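Microcin B17-processing protein McbD (PDB 6GRH) is the YcaO-family protein needed to process the inactive microcin B17 precursor McbA into the active peptide. Local coordinates at residues Asn25-Ser30 / Glu261-Tyr266; Asn196-Ile201 / Lys257-Leu262; Ala225-Tyr230 / Thr243-Ala248; Ser237-Ser242 / Cys268-Leu273. The protein carries 1 engineered substitution. All blocks are in the same frame, centred on the assembly; numbering follows the deposited sequence. Where two conformers were deposited one is given.

How the interactions relate
From the N terminus, residues 25-30 come first, and interaction 1 closes a long loop by bringing them to 261-266. Interaction 2 starts at 196-201 and ends on the same part of helix 251-275, sharing Glu261 and Leu262 with interaction 1. Interaction 3 is the local hairpin pairing of 225-230 with 243-248, and it falls within the spans of both. Interaction 4 starts at 237-242 and runs on to 268-273, so it crosses the other three. Helix 251-275 is common to interactions 1, 2 and 4. It ties the N-terminal sheet, helix 196-208 and the hairpin together. Ser258 hydrogen-bonds one conformer of Thr228, joining interactions 2 and 3.

Interaction 1: residues Asn25-Ser30 / Glu261-Tyr266; sequences NMPTFS and ELWQSY
Pro27 and Trp263 make the central touch. CG of the proline lies over one face of the indole, 3.9 Å from the centroid of the six-membered ring of Trp263 and 17° off the ring normal. This is a CH-pi contact. The nearest ring atom is Trp263 CE3, 3.7 Å from Pro27 CG, and the proline is offset toward the rim. Met26 adds a Met-aromatic contact. Its SD approaches obliquely, 5.0 Å from the centroid of the five-membered ring of Trp263. Phe29 meets the indole at its edge instead, with Phe29 CB 4.2 Å from Trp263 CH2. The Phe29 ring runs on to the next helix residue, and its CE1 lies 4.2 Å from Gln264 CG. Trp263 CG is anti to the backbone N (chi1 -179°), which extends the indole from the helix toward residues 26-29. No hydrogen bond joins the two segments.

Farther out, Ile201 of helix 196-208 touches both Pro27 and Trp263, and Ala44 of strand 41-45 also packs on the indole. Backbone hydrogen bonds of Phe29 with Ser19 and of Thr28 with Gly45 fix the strand between its neighbours. Arg63 of a neighbouring McbC chain packs on Met26. Trp263 of helix 251-275 thus receives a proline CH-pi contact and a Met-aromatic contact from the loop entering strand 28-33, and Phe29 from that strand of the N-terminal antiparallel sheet.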
loop_
_atom_site.group_PDB
_atom_site.type_symbol
_atom_site.label_atom_id
_atom_site.label_comp_id
_atom_site.label_asym_id
_atom_site.label_seq_id
_atom_site.Cartn_x
_atom_site.Cartn_y
_atom_site.Cartn_z
ATOM N N ASN E 25 -5.451 12.697 26.182
ATOM C CA ASN E 25 -6.280 13.573 26.987
ATOM C C ASN E 25 -6.017 15.066 26.914
ATOM O O ASN E 25 -6.688 15.813 27.595
ATOM C CB ASN E 25 -6.266 13.082 28.443
ATOM C CG ASN E 25 -6.938 11.744 28.583
ATOM O OD1 ASN E 25 -8.024 11.560 28.038
ATOM N ND2 ASN E 25 -6.292 10.795 29.255
ATOM N N MET E 26 -5.062 15.530 26.113
ATOM C CA MET E 26 -4.933 16.965 25.915
ATOM C C MET E 26 -5.808 17.355 24.728
ATOM O O MET E 26 -6.102 16.512 23.874
ATOM C CB MET E 26 -3.485 17.398 25.735
ATOM C CG MET E 26 -2.704 17.490 27.065
ATOM S SD MET E 26 -3.245 18.839 28.149
ATOM C CE MET E 26 -2.018 18.860 29.470
ATOM N N PRO E 27 -6.254 18.622 24.682
ATOM C CA PRO E 27 -7.038 19.078 23.528
ATOM C C PRO E 27 -6.196 19.068 22.257
ATOM O O PRO E 27 -4.991 19.139 22.319
ATOM C CB PRO E 27 -7.468 20.499 23.892
ATOM C CG PRO E 27 -6.770 20.867 25.139
ATOM C CD PRO E 27 -6.117 19.652 25.726
ATOM N N THR E 28 -6.865 18.919 21.131
ATOM C CA THR E 28 -6.252 19.027 19.839
ATOM C C THR E 28 -6.154 20.508 19.522
ATOM O O THR E 28 -7.079 21.263 19.819
ATOM C CB THR E 28 -7.120 18.315 18.785
ATOM O OG1 THR E 28 -7.104 16.910 19.040
ATOM C CG2 THR E 28 -6.626 18.554 17.347
ATOM N N PHE E 29 -5.055 20.884 18.863
ATOM C CA PHE E 29 -4.781 22.231 18.444
ATOM C C PHE E 29 -4.619 22.214 16.935
ATOM O O PHE E 29 -3.843 21.401 16.403
ATOM C CB PHE E 29 -3.488 22.684 19.097
ATOM C CG PHE E 29 -3.055 24.074 18.707
ATOM C CD1 PHE E 29 -3.589 25.207 19.348
ATOM C CD2 PHE E 29 -2.098 24.265 17.707
ATOM C CE1 PHE E 29 -3.179 26.489 18.981
ATOM C CE2 PHE E 29 -1.670 25.543 17.357
ATOM C CZ PHE E 29 -2.208 26.654 17.994
ATOM N N SER E 30 -5.349 23.085 16.249
ATOM C CA SER E 30 -5.273 23.201 14.785
ATOM C C SER E 30 -4.999 24.644 14.435
ATOM O O SER E 30 -5.517 25.540 15.079
ATOM C CB SER E 30 -6.569 22.746 14.109
ATOM O OG SER E 30 -6.813 21.363 14.331
ATOM N N GLU E 261 -9.847 27.907 26.190
ATOM C CA GLU E 261 -9.362 29.216 25.721
ATOM C C GLU E 261 -8.085 29.623 26.462
ATOM O O GLU E 261 -7.136 30.074 25.836
ATOM C CB GLU E 261 -10.426 30.300 25.889
ATOM C CG GLU E 261 -11.626 30.152 24.955
ATOM C CD GLU E 261 -11.400 30.727 23.564
ATOM O OE1 GLU E 261 -10.578 31.666 23.401
ATOM O OE2 GLU E 261 -12.070 30.250 22.625
ATOM N N LEU E 262 -8.051 29.437 27.775
ATOM C CA LEU E 262 -6.827 29.689 28.530
ATOM C C LEU E 262 -5.651 28.829 28.030
ATOM O O LEU E 262 -4.592 29.347 27.727
ATOM C CB LEU E 262 -7.058 29.502 30.030
ATOM C CG LEU E 262 -5.936 29.979 30.964
ATOM C CD1 LEU E 262 -6.467 30.330 32.360
ATOM C CD2 LEU E 262 -4.800 28.956 31.065
ATOM N N TRP E 263 -5.851 27.520 27.947
ATOM C CA TRP E 263 -4.812 26.624 27.454
ATOM C C TRP E 263 -4.291 27.042 26.069
ATOM O O TRP E 263 -3.083 27.066 25.823
ATOM C CB TRP E 263 -5.333 25.194 27.395
ATOM C CG TRP E 263 -4.294 24.260 26.913
ATOM C CD1 TRP E 263 -3.276 23.739 27.628
ATOM C CD2 TRP E 263 -4.149 23.784 25.585
ATOM N NE1 TRP E 263 -2.493 22.942 26.818
ATOM C CE2 TRP E 263 -3.015 22.952 25.560
ATOM C CE3 TRP E 263 -4.872 23.988 24.407
ATOM C CZ2 TRP E 263 -2.585 22.294 24.404
ATOM C CZ3 TRP E 263 -4.447 23.340 23.239
ATOM C CH2 TRP E 263 -3.311 22.500 23.250
ATOM N N GLN E 264 -5.214 27.375 25.176
ATOM C CA GLN E 264 -4.846 27.881 23.866
ATOM C C GLN E 264 -3.933 29.110 23.938
ATOM O O GLN E 264 -2.902 29.143 23.274
ATOM C CB GLN E 264 -6.096 28.168 23.021
ATOM C CG GLN E 264 -5.709 28.518 21.592
ATOM C CD GLN E 264 -6.874 28.750 20.644
ATOM O OE1 GLN E 264 -6.739 28.514 19.444
ATOM N NE2 GLN E 264 -7.993 29.249 21.156
ATOM N N SER E 265 -4.278 30.115 24.745
ATOM C CA SER E 265 -3.423 31.310 24.847
ATOM C C SER E 265 -2.124 30.980 25.526
ATOM O O SER E 265 -1.105 31.475 25.144
ATOM C CB SER E 265 -4.112 32.430 25.618
ATOM O OG SER E 265 -5.268 32.821 24.907
ATOM N N TYR E 266 -2.180 30.135 26.549
ATOM C CA TYR E 266 -0.981 29.699 27.273
ATOM C C TYR E 266 0.004 29.030 26.318
ATOM O O TYR E 266 1.188 29.399 26.284
ATOM C CB TYR E 266 -1.401 28.712 28.352
ATOM C CG TYR E 266 -0.333 28.165 29.255
ATOM C CD1 TYR E 266 0.590 27.226 28.803
ATOM C CD2 TYR E 266 -0.306 28.511 30.589
ATOM C CE1 TYR E 266 1.559 26.704 29.647
ATOM C CE2 TYR E 266 0.647 27.988 31.445
ATOM C CZ TYR E 266 1.576 27.084 30.968
ATOM O OH TYR E 266 2.508 26.551 31.802
#

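Interaction 2: residues Asn196-Ile201 / Lys257-Leu262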
loop_
_atom_site.group_PDB
_atom_site.type_symbol
_atom_site.label_atom_id
_atom_site.label_comp_id
_atom_site.label_asym_id
_atom_site.label_seq_id
_atom_site.Cartn_x
_atom_site.Cartn_y
_atom_site.Cartn_z
ATOM N N ASN E 196 -12.563 14.774 30.609
ATOM C CA ASN E 196 -11.155 14.397 30.756
ATOM C C ASN E 196 -10.168 15.500 30.324
ATOM O O ASN E 196 -9.232 15.788 31.065
ATOM C CB ASN E 196 -10.830 13.076 30.015
ATOM C CG ASN E 196 -11.164 11.841 30.845
ATOM O OD1 ASN E 196 -11.843 11.922 31.867
ATOM N ND2 ASN E 196 -10.660 10.697 30.423
ATOM N N HIS E 197 -10.397 16.135 29.188
ATOM C CA HIS E 197 -9.431 17.134 28.711
ATOM C C HIS E 197 -9.451 18.431 29.520
ATOM O O HIS E 197 -8.424 19.095 29.626
ATOM C CB HIS E 197 -9.478 17.365 27.195
ATOM C CG HIS E 197 -10.693 18.088 26.693
ATOM N ND1 HIS E 197 -11.897 17.453 26.454
ATOM C CD2 HIS E 197 -10.872 19.380 26.331
ATOM C CE1 HIS E 197 -12.766 18.331 25.979
ATOM N NE2 HIS E 197 -12.171 19.509 25.900
ATOM N N ILE E 198 -10.583 18.728 30.163
ATOM C CA ILE E 198 -10.710 19.936 30.977
ATOM C C ILE E 198 -9.988 19.714 32.298
ATOM O O ILE E 198 -9.202 20.552 32.741
ATOM C CB ILE E 198 -12.198 20.302 31.203
ATOM C CG1 ILE E 198 -12.911 20.483 29.859
ATOM C CG2 ILE E 198 -12.341 21.542 32.083
ATOM C CD1 ILE E 198 -12.289 21.504 28.927
ATOM N N ASP E 199 -10.236 18.566 32.908
ATOM C CA ASP E 199 -9.588 18.201 34.166
ATOM C C ASP E 199 -8.078 18.035 34.033
ATOM O O ASP E 199 -7.344 18.380 34.935
ATOM C CB ASP E 199 -10.238 16.938 34.737
ATOM C CG ASP E 199 -11.707 17.170 35.124
ATOM O OD1 ASP E 199 -12.089 18.335 35.385
ATOM O OD2 ASP E 199 -12.493 16.206 35.143
ATOM N N GLU E 200 -7.631 17.523 32.896
ATOM C CA GLU E 200 -6.201 17.427 32.581
ATOM C C GLU E 200 -5.531 18.826 32.583
ATOM O O GLU E 200 -4.481 19.013 33.202
ATOM C CB GLU E 200 -6.027 16.757 31.219
ATOM C CG GLU E 200 -4.618 16.298 30.901
ATOM C CD GLU E 200 -4.328 14.864 31.305
ATOM O OE1 GLU E 200 -5.121 14.219 32.046
ATOM O OE2 GLU E 200 -3.259 14.386 30.881
ATOM N N ILE E 201 -6.152 19.793 31.902
ATOM C CA ILE E 201 -5.665 21.178 31.910
ATOM C C ILE E 201 -5.710 21.755 33.327
ATOM O O ILE E 201 -4.717 22.289 33.802
ATOM C CB ILE E 201 -6.453 22.104 30.943
ATOM C CG1 ILE E 201 -6.261 21.671 29.495
ATOM C CG2 ILE E 201 -6.034 23.571 31.111
ATOM C CD1 ILE E 201 -7.361 22.173 28.584
ATOM N N LYS E 257 -15.277 25.676 27.978
ATOM C CA LYS E 257 -14.723 26.495 26.906
ATOM C C LYS E 257 -13.669 27.492 27.439
ATOM O O LYS E 257 -12.610 27.648 26.857
ATOM C CB LYS E 257 -15.825 27.234 26.121
ATOM C CG LYS E 257 -16.799 26.314 25.361
ATOM C CD LYS E 257 -17.226 26.908 23.999
ATOM N N SER E 258 -13.953 28.133 28.565
ATOM C CA SER E 258 -13.008 29.097 29.163
ATOM C C SER E 258 -11.629 28.481 29.480
ATOM O O SER E 258 -10.584 29.073 29.191
ATOM C CB SER E 258 -13.603 29.708 30.424
ATOM O OG SER E 258 -12.731 30.667 30.958
ATOM N N VAL E 259 -11.651 27.287 30.057
ATOM C CA VAL E 259 -10.425 26.562 30.376
ATOM C C VAL E 259 -9.602 26.276 29.099
ATOM O O VAL E 259 -8.380 26.460 29.087
ATOM C CB VAL E 259 -10.742 25.279 31.165
ATOM C CG1 VAL E 259 -9.548 24.337 31.286
ATOM C CG2 VAL E 259 -11.238 25.660 32.537
ATOM N N VAL E 260 -10.287 25.869 28.032
ATOM C CA VAL E 260 -9.606 25.539 26.769
ATOM C C VAL E 260 -9.091 26.816 26.093
ATOM O O VAL E 260 -8.014 26.806 25.481
ATOM C CB VAL E 260 -10.504 24.720 25.816
ATOM C CG1 VAL E 260 -9.801 24.483 24.492
ATOM C CG2 VAL E 260 -10.848 23.386 26.438
ATOM N N GLU E 261 -9.847 27.907 26.190
ATOM C CA GLU E 261 -9.362 29.216 25.721
ATOM C C GLU E 261 -8.085 29.623 26.462
ATOM O O GLU E 261 -7.136 30.074 25.836
ATOM C CB GLU E 261 -10.426 30.300 25.889
ATOM C CG GLU E 261 -11.626 30.152 24.955
ATOM C CD GLU E 261 -11.400 30.727 23.564
ATOM O OE1 GLU E 261 -10.578 31.666 23.401
ATOM O OE2 GLU E 261 -12.070 30.250 22.625
ATOM N N LEU E 262 -8.051 29.437 27.775
ATOM C CA LEU E 262 -6.827 29.689 28.530
ATOM C C LEU E 262 -5.651 28.829 28.030
ATOM O O LEU E 262 -4.592 29.347 27.727
ATOM C CB LEU E 262 -7.058 29.502 30.030
ATOM C CG LEU E 262 -5.936 29.979 30.964
ATOM C CD1 LEU E 262 -6.467 30.330 32.360
ATOM C CD2 LEU E 262 -4.800 28.956 31.065
#
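Ile198 and Val260 form the tight part of this helix-helix contact. Ile198 CD1 stands 3.4 Å from Val260 CG2, closer than usual for two carbons, and the side chains meet nearly perpendicular. Val259 fills the neighbouring place. Its CG1 is 3.6 Å from Ile201 CG2, and these two side chains pass one another head to tail. Ile198 CG2 also reaches Val259 CG1, at 4.0 Å. Val259 CG1 is anti to its backbone N (chi1 168°), which carries this branch to both isoleucines. The helix segments approach to 9.7 Å between axes and cross at 53°.

The looser side is at His197, which is partly exposed. There the methyl Val260 CG2 comes to the edge of the imidazole, near its plane, 4.0 Å from His197 CD2. The His197 ring has Ile198 CG1 of its own helix over one face.

The polar groups nearby turn to other partners. Ser258 OG hydrogen-bonds Val226 O of the hairpin and, in one of the two conformers of Thr228, Thr228 OG1. Glu200 forms a salt bridge with Arg63 of a neighbouring McbC chain. No hydrogen bond crosses between the two helices. The join therefore rests on van der Waals contact of branched aliphatic side chains, and the imidazole edge meets it at a valine methyl.

Interaction 3: residues Ala225-Tyr230 / Thr243-Ala248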
loop_
_atom_site.group_PDB
_atom_site.type_symbol
_atom_site.label_atom_id
_atom_site.label_comp_id
_atom_site.label_asym_id
_atom_site.label_seq_id
_atom_site.Cartn_x
_atom_site.Cartn_y
_atom_site.Cartn_z
ATOM N N ALA E 225 -20.814 34.130 31.662
ATOM C CA ALA E 225 -19.489 34.476 31.138
ATOM C C ALA E 225 -18.498 34.066 32.196
ATOM O O ALA E 225 -18.508 34.605 33.294
ATOM C CB ALA E 225 -19.383 35.958 30.874
ATOM N N VAL E 226 -17.670 33.086 31.895
ATOM C CA VAL E 226 -16.742 32.566 32.885
ATOM C C VAL E 226 -15.324 32.970 32.531
ATOM O O VAL E 226 -14.874 32.689 31.429
ATOM C CB VAL E 226 -16.877 31.040 33.019
ATOM C CG1 VAL E 226 -15.821 30.486 33.961
ATOM C CG2 VAL E 226 -18.272 30.701 33.553
ATOM N N LEU E 227 -14.642 33.623 33.476
ATOM C CA LEU E 227 -13.278 34.094 33.297
ATOM C C LEU E 227 -12.398 33.183 34.114
ATOM O O LEU E 227 -12.614 33.039 35.314
ATOM C CB LEU E 227 -13.129 35.529 33.825
ATOM C CG LEU E 227 -11.753 36.190 33.671
ATOM C CD1 LEU E 227 -11.381 36.396 32.227
ATOM C CD2 LEU E 227 -11.732 37.508 34.437
ATOM N N THR E 228 -11.431 32.549 33.458
ATOM C CA THR E 228 -10.434 31.726 34.134
ATOM C C THR E 228 -9.138 32.531 34.143
ATOM O O THR E 228 -8.782 33.158 33.135
ATOM C CB THR E 228 -10.213 30.370 33.424
ATOM O OG1 THR E 228 -10.324 30.545 32.006
ATOM C CG2 THR E 228 -11.229 29.327 33.879
ATOM N N LEU E 229 -8.447 32.508 35.278
ATOM C CA LEU E 229 -7.217 33.266 35.479
ATOM C C LEU E 229 -6.162 32.332 36.018
ATOM O O LEU E 229 -6.454 31.481 36.859
ATOM C CB LEU E 229 -7.462 34.394 36.480
ATOM C CG LEU E 229 -8.381 35.519 36.024
ATOM C CD1 LEU E 229 -8.570 36.511 37.164
ATOM C CD2 LEU E 229 -7.839 36.222 34.785
ATOM N N TYR E 230 -4.942 32.500 35.529
ATOM C CA TYR E 230 -3.803 31.694 35.927
ATOM C C TYR E 230 -2.636 32.616 36.197
ATOM O O TYR E 230 -2.426 33.590 35.460
ATOM C CB TYR E 230 -3.385 30.737 34.804
ATOM C CG TYR E 230 -2.051 30.056 35.051
ATOM C CD1 TYR E 230 -1.957 28.968 35.916
ATOM C CD2 TYR E 230 -0.887 30.505 34.435
ATOM C CE1 TYR E 230 -0.750 28.344 36.159
ATOM C CE2 TYR E 230 0.324 29.881 34.668
ATOM C CZ TYR E 230 0.382 28.799 35.536
ATOM O OH TYR E 230 1.568 28.156 35.772
ATOM N N THR E 243 -5.130 33.754 30.676
ATOM C CA THR E 243 -6.546 33.924 30.938
ATOM C C THR E 243 -7.361 33.291 29.843
ATOM O O THR E 243 -6.876 33.103 28.739
ATOM C CB THR E 243 -6.930 35.423 31.122
ATOM O OG1 THR E 243 -8.338 35.551 31.379
ATOM C CG2 THR E 243 -6.594 36.246 29.914
ATOM N N GLY E 244 -8.584 32.927 30.184
ATOM C CA GLY E 244 -9.552 32.422 29.233
ATOM C C GLY E 244 -10.922 32.947 29.590
ATOM O O GLY E 244 -11.215 33.226 30.759
ATOM N N LEU E 245 -11.761 33.084 28.579
ATOM C CA LEU E 245 -13.085 33.629 28.751
ATOM C C LEU E 245 -14.038 32.967 27.774
ATOM O O LEU E 245 -13.715 32.799 26.593
ATOM C CB LEU E 245 -13.059 35.127 28.489
ATOM C CG LEU E 245 -14.390 35.886 28.544
ATOM C CD1 LEU E 245 -15.004 35.843 29.938
ATOM C CD2 LEU E 245 -14.131 37.318 28.129
ATOM N N SER E 246 -15.232 32.642 28.250
ATOM C CA SER E 246 -16.263 32.154 27.377
ATOM C C SER E 246 -17.634 32.380 27.960
ATOM O O SER E 246 -17.801 32.342 29.174
ATOM C CB SER E 246 -16.025 30.674 27.100
ATOM O OG SER E 246 -16.974 30.195 26.181
ATOM N N TYR E 247 -18.604 32.613 27.082
ATOM C CA TYR E 247 -19.990 32.782 27.464
ATOM C C TYR E 247 -20.808 31.673 26.829
ATOM O O TYR E 247 -20.685 31.417 25.634
ATOM C CB TYR E 247 -20.510 34.139 26.996
ATOM C CG TYR E 247 -21.979 34.365 27.251
ATOM C CD1 TYR E 247 -22.934 34.053 26.278
ATOM C CD2 TYR E 247 -22.419 34.881 28.463
ATOM C CE1 TYR E 247 -24.281 34.276 26.494
ATOM C CE2 TYR E 247 -23.776 35.104 28.695
ATOM C CZ TYR E 247 -24.703 34.799 27.711
ATOM O OH TYR E 247 -26.040 35.037 27.929
ATOM N N ALA E 248 -21.656 31.051 27.630
ATOM C CA ALA E 248 -22.618 30.067 27.140
ATOM C C ALA E 248 -23.854 30.089 28.048
ATOM O O ALA E 248 -23.839 30.725 29.113
ATOM C CB ALA E 248 -21.977 28.689 27.098
#
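Thr243 and Thr228 meet near one end of the paired strands. At Thr243, CB lies 3.9 Å from Leu229 CD2, and the two side chains run next to each other in the same direction. OG1 comes next, anti to the backbone N (chi1 180°). Thr243 OG1 donates to Thr228 O at 3.0 Å, and it also touches Leu227 CD1 at 3.3 Å. Thr228 O is gripped twice, because Gly244 N donates to it as well, 3.0 Å from Gly244 N to Thr228 O. The two donors arrive from opposite faces of the carbonyl plane.

Thr228 N returns a bond to Gly244 O. Val226 and Ser246 make the second hydrogen-bonded pair, with Val226 N 2.8 Å from Ser246 O. In one of its two conformers the Thr228 hydroxyl faces Ser258 of helix 251-275. That helix also packs on Val226 and Ser246. Helix 157-180 touches Leu227, Leu245 and Tyr247, which lie on the other face. This is an antiparallel beta hairpin in a mixed sheet, covered by helices on both faces, and strand 241-248 is outermost in the sheet within this chain.

Interaction 4: residues Ser237-Ser242 / Cys268-Leu273; sequences SRIKYS and CLHNFL
Ile239 keeps CG1 beside its backbone N (chi1 -54°), and this brings the end of the side chain against the helix that carries Leu269 and His270. Arg238 is bent at chi2 (90°), which brings its CD and guanidinium over to His270 CE1 at a slant. Ile239 CD1 packs 3.7 Å from Leu269 CG and 3.5 Å from the backbone N of His270. Ile239 CG1 lies near the plane of the His270 ring at its edge, 4.0 Å from His270 CB. Arg238 CD meets the same ring obliquely, 3.7 Å from His270 CE1. The guanidinium and imidazole planes are almost perpendicular, 87° apart. Leu273 CD1 closes the apolar side, 4.0 Å from Arg238 CB.

A water bridges the polar side. It accepts from Ile239 N at 3.0 Å and hydrogen-bonds His270 ND1, with ND1 to water O at 2.9 Å. Both ring nitrogens have partners, since His270 NE2 hydrogen-bonds Glu5 of one of the McbC chains. Arg238 NH1 hydrogen-bonds the backbone O of Ser2 on that chain, with a long, weak ion pair to its Glu5.

Apolar contacts thus gather at Ile239, and the polar groups of Arg238 and His270 turn to this McbC chain. The Glu5 carboxylate probably offsets part of the positive charge of Arg238, and the water links turn and helix where no direct hydrogen bond does.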
loop_
_atom_site.group_PDB
_atom_site.type_symbol
_atom_site.label_atom_id
_atom_site.label_comp_id
_atom_site.label_asym_id
_atom_site.label_seq_id
_atom_site.Cartn_x
_atom_site.Cartn_y
_atom_site.Cartn_z
ATOM N N SER E 237 9.035 28.537 34.657
ATOM C CA SER E 237 7.857 28.697 33.792
ATOM C C SER E 237 7.995 29.940 32.908
ATOM O O SER E 237 8.301 31.018 33.408
ATOM C CB SER E 237 6.580 28.825 34.624
ATOM O OG SER E 237 6.349 27.654 35.384
ATOM N N ARG E 238 7.752 29.786 31.605
ATOM C CA ARG E 238 7.741 30.907 30.675
ATOM C C ARG E 238 6.447 31.704 30.764
ATOM O O ARG E 238 6.458 32.917 30.579
ATOM C CB ARG E 238 7.941 30.423 29.240
ATOM C CG ARG E 238 9.371 30.013 28.905
ATOM C CD ARG E 238 9.647 28.540 29.172
ATOM N NE ARG E 238 10.880 28.090 28.495
ATOM C CZ ARG E 238 11.276 26.823 28.359
ATOM N NH1 ARG E 238 10.547 25.804 28.831
ATOM N NH2 ARG E 238 12.421 26.565 27.729
ATOM N N ILE E 239 5.330 31.032 31.021
ATOM C CA ILE E 239 4.056 31.712 31.182
ATOM C C ILE E 239 3.818 32.002 32.658
ATOM O O ILE E 239 3.609 31.084 33.450
ATOM C CB ILE E 239 2.881 30.898 30.602
ATOM C CG1 ILE E 239 3.143 30.521 29.137
ATOM C CG2 ILE E 239 1.573 31.660 30.758
ATOM C CD1 ILE E 239 3.391 31.675 28.179
ATOM N N LYS E 240 3.846 33.284 33.009
ATOM C CA LYS E 240 3.609 33.727 34.365
ATOM C C LYS E 240 2.130 34.032 34.606
ATOM O O LYS E 240 1.689 34.077 35.760
ATOM C CB LYS E 240 4.420 34.995 34.649
ATOM C CG LYS E 240 5.897 34.933 34.258
ATOM C CD LYS E 240 6.631 33.793 34.940
ATOM C CE LYS E 240 8.124 33.885 34.672
ATOM N NZ LYS E 240 8.865 32.774 35.309
ATOM N N TYR E 241 1.392 34.271 33.521
ATOM C CA TYR E 241 0.003 34.703 33.571
ATOM C C TYR E 241 -0.709 34.256 32.309
ATOM O O TYR E 241 -0.143 34.334 31.218
ATOM C CB TYR E 241 -0.092 36.240 33.712
ATOM C CG TYR E 241 -1.452 36.845 33.397
ATOM C CD1 TYR E 241 -2.503 36.753 34.302
ATOM C CD2 TYR E 241 -1.683 37.506 32.197
ATOM C CE1 TYR E 241 -3.751 37.298 34.024
ATOM C CE2 TYR E 241 -2.924 38.048 31.900
ATOM C CZ TYR E 241 -3.967 37.939 32.818
ATOM O OH TYR E 241 -5.224 38.483 32.527
ATOM N N SER E 242 -1.957 33.810 32.451
ATOM C CA SER E 242 -2.808 33.605 31.280
ATOM C C SER E 242 -4.263 33.708 31.673
ATOM O O SER E 242 -4.600 33.763 32.858
ATOM C CB SER E 242 -2.508 32.254 30.614
ATOM O OG SER E 242 -3.097 32.213 29.336
ATOM N N CYS E 268 0.128 28.899 22.889
ATOM C CA CYS E 268 0.604 29.727 21.763
ATOM C C CYS E 268 1.726 30.653 22.186
ATOM O O CYS E 268 2.768 30.709 21.537
ATOM C CB CYS E 268 -0.526 30.522 21.117
ATOM S SG CYS E 268 -1.651 29.418 20.208
ATOM N N LEU E 269 1.533 31.361 23.299
ATOM C CA LEU E 269 2.603 32.211 23.808
ATOM C C LEU E 269 3.811 31.395 24.277
ATOM O O LEU E 269 4.941 31.767 23.994
ATOM C CB LEU E 269 2.108 33.136 24.912
ATOM C CG LEU E 269 3.119 34.137 25.468
ATOM C CD1 LEU E 269 3.892 34.889 24.391
ATOM C CD2 LEU E 269 2.354 35.109 26.349
ATOM N N HIS E 270 3.582 30.263 24.938
ATOM C CA HIS E 270 4.695 29.381 25.358
ATOM C C HIS E 270 5.555 28.961 24.155
ATOM O O HIS E 270 6.776 29.016 24.234
ATOM C CB HIS E 270 4.179 28.128 26.085
ATOM C CG HIS E 270 5.262 27.202 26.528
ATOM N ND1 HIS E 270 5.958 27.381 27.702
ATOM C CD2 HIS E 270 5.793 26.106 25.936
ATOM C CE1 HIS E 270 6.861 26.425 27.822
ATOM N NE2 HIS E 270 6.787 25.643 26.758
ATOM N N ASN E 271 4.900 28.593 23.056
ATOM C CA ASN E 271 5.587 28.119 21.864
ATOM C C ASN E 271 6.308 29.225 21.100
ATOM O O ASN E 271 7.382 28.986 20.525
ATOM C CB ASN E 271 4.618 27.404 20.929
ATOM C CG ASN E 271 4.274 26.005 21.411
ATOM O OD1 ASN E 271 4.992 25.415 22.223
ATOM N ND2 ASN E 271 3.192 25.469 20.901
ATOM N N PHE E 272 5.700 30.410 21.103
ATOM C CA PHE E 272 6.358 31.634 20.643
ATOM C C PHE E 272 7.669 31.853 21.435
ATOM O O PHE E 272 8.753 32.035 20.837
ATOM C CB PHE E 272 5.397 32.830 20.776
ATOM C CG PHE E 272 5.947 34.106 20.221
ATOM C CD1 PHE E 272 6.781 34.905 20.989
ATOM C CD2 PHE E 272 5.681 34.473 18.904
ATOM C CE1 PHE E 272 7.325 36.077 20.461
ATOM C CE2 PHE E 272 6.219 35.643 18.376
ATOM C CZ PHE E 272 7.044 36.439 19.151
ATOM N N LEU E 273 7.593 31.765 22.764
ATOM C CA LEU E 273 8.769 32.019 23.612
ATOM C C LEU E 273 9.885 30.961 23.548
ATOM O O LEU E 273 11.047 31.313 23.634
ATOM C CB LEU E 273 8.360 32.259 25.074
ATOM C CG LEU E 273 7.479 33.483 25.350
ATOM C CD1 LEU E 273 6.870 33.370 26.739
ATOM C CD2 LEU E 273 8.273 34.778 25.221
HETATM O O HOH W 1 5.414 28.129 30.418
#